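Local coordinates for periplasmic binding protein (Veillonella parvula, PDB 4OVK) that probably binds a solute outside the cytoplasmic membrane and delivers it to an ABC transporter for uptake, at residues A[84-87]-A[91-94]. Residues are numbered along the deposited sequence; the frame is centred on the assembly and turned at random.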
loop_
_atom_site.group_PDB
_atom_site.type_symbol
_atom_site.label_atom_id
_atom_site.label_comp_id
_atom_site.label_asym_id
_atom_site.label_seq_id
_atom_site.Cartn_x
_atom_site.Cartn_y
_atom_site.Cartn_z
ATOM N N SER A 84 -14.617 -0.920 -15.885
ATOM C CA SER A 84 -14.571 -1.790 -17.054
ATOM C C SER A 84 -13.596 -1.322 -18.128
ATOM O O SER A 84 -13.370 -2.018 -19.120
ATOM C CB SER A 84 -15.970 -1.908 -17.649
ATOM O OG SER A 84 -16.425 -0.651 -18.138
ATOM N N PHE A 85 -13.009 -0.145 -17.947
ATOM C CA PHE A 85 -12.264 0.500 -19.040
ATOM C C PHE A 85 -10.850 -0.055 -19.236
ATOM O O PHE A 85 -10.193 0.266 -20.229
ATOM C CB PHE A 85 -12.230 2.013 -18.821
ATOM C CG PHE A 85 -11.156 2.469 -17.894
ATOM C CD1 PHE A 85 -11.339 2.466 -16.511
ATOM C CD2 PHE A 85 -9.948 2.916 -18.406
ATOM C CE1 PHE A 85 -10.324 2.890 -15.696
ATOM C CE2 PHE A 85 -8.941 3.351 -17.582
ATOM C CZ PHE A 85 -9.119 3.325 -16.228
ATOM N N VAL A 86 -10.403 -0.889 -18.295
ATOM C CA VAL A 86 -9.073 -1.494 -18.309
ATOM C C VAL A 86 -9.148 -2.916 -17.736
ATOM O O VAL A 86 -9.907 -3.159 -16.797
ATOM C CB VAL A 86 -8.052 -0.614 -17.525
ATOM C CG1 VAL A 86 -8.408 -0.481 -16.050
ATOM C CG2 VAL A 86 -6.633 -1.128 -17.693
ATOM N N ASP A 87 -8.383 -3.856 -18.296
ATOM C CA ASP A 87 -8.401 -5.256 -17.823
ATOM C C ASP A 87 -7.226 -5.564 -16.868
ATOM O O ASP A 87 -6.474 -4.670 -16.507
ATOM C CB ASP A 87 -8.452 -6.230 -19.026
ATOM C CG ASP A 87 -7.132 -6.342 -19.774
ATOM O OD1 ASP A 87 -6.099 -5.863 -19.270
ATOM O OD2 ASP A 87 -7.129 -6.937 -20.879
ATOM N N ASN A 91 -4.515 -3.602 -20.188
ATOM C CA ASN A 91 -4.936 -3.234 -21.532
ATOM C C ASN A 91 -6.160 -2.346 -21.477
ATOM O O ASN A 91 -7.158 -2.699 -20.869
ATOM C CB ASN A 91 -5.251 -4.478 -22.350
ATOM C CG ASN A 91 -4.032 -5.338 -22.569
ATOM O OD1 ASN A 91 -2.984 -4.850 -22.991
ATOM N ND2 ASN A 91 -4.156 -6.620 -22.272
ATOM N N VAL A 92 -6.076 -1.203 -22.139
ATOM C CA VAL A 92 -7.134 -0.214 -22.096
ATOM C C VAL A 92 -8.146 -0.446 -23.215
ATOM O O VAL A 92 -7.775 -0.674 -24.361
ATOM C CB VAL A 92 -6.550 1.211 -22.185
ATOM C CG1 VAL A 92 -7.654 2.244 -22.328
ATOM C CG2 VAL A 92 -5.710 1.499 -20.949
ATOM N N ASN A 93 -9.425 -0.386 -22.867
ATOM C CA ASN A 93 -10.498 -0.395 -23.848
ATOM C C ASN A 93 -10.712 1.054 -24.306
ATOM O O ASN A 93 -11.368 1.851 -23.622
ATOM C CB ASN A 93 -11.763 -0.991 -23.227
ATOM C CG ASN A 93 -12.959 -0.968 -24.166
ATOM O OD1 ASN A 93 -12.987 -0.257 -25.162
ATOM N ND2 ASN A 93 -13.967 -1.739 -23.822
ATOM N N PHE A 94 -10.150 1.393 -25.462
ATOM C CA PHE A 94 -10.146 2.790 -25.916
ATOM C C PHE A 94 -11.537 3.308 -26.267
ATOM O O PHE A 94 -11.809 4.501 -26.085
ATOM C CB PHE A 94 -9.185 2.983 -27.083
ATOM C CG PHE A 94 -7.762 2.673 -26.741
ATOM C CD1 PHE A 94 -7.010 3.554 -25.980
ATOM C CD2 PHE A 94 -7.177 1.494 -27.172
ATOM C CE1 PHE A 94 -5.695 3.264 -25.656
ATOM C CE2 PHE A 94 -5.866 1.200 -26.860
ATOM C CZ PHE A 94 -5.123 2.083 -26.094
#
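Phe-85 reaches 91-94 through its carbonyl: O accepts the backbone N-H of Asn-93 at 2.8 Å, close to straight, with CB of the same asparagine resting 3.6 Å from that oxygen. Val-86 pairs with Val-92 in a single antiparallel beta bridge, flanked by the Phe-85 bond and by a second one from Asp-87 N to Asn-91 O (3.1 Å). The same Asn-91 oxygen also receives a CA-H...O contact from Val-86 CA, while CG2 of Val-86 and CG2 of Val-92 meet loosely at 4.3 Å. At Asp-87, CG lies between the backbone N and the carbonyl carbon (chi1 74°), which brings the carboxylate to the start of 91-94, where its two oxygens divide the work on Asn-91. Asp-87 OD1 takes the backbone N of Asn-91 at 2.9 Å from above the carboxylate plane; Asp-87 OD2 offers its syn lone pair to Asn-91 ND2 at 3.3 Å, the amide plane turned 71° from the carboxylate. This two-pronged grip closes the short hairpin-like loop, helped by a weak bond from Asn-89 N to OD1. Asn-93 then N-caps helix 94-100, its OD1 bonded to Glu-96 N. Phe-85 and Val-92 pack on Val-97 of that helix, Val-92 also touches Val-114 of helix 112-120, and Val-86 lies against Val-37, just past strand 34-36.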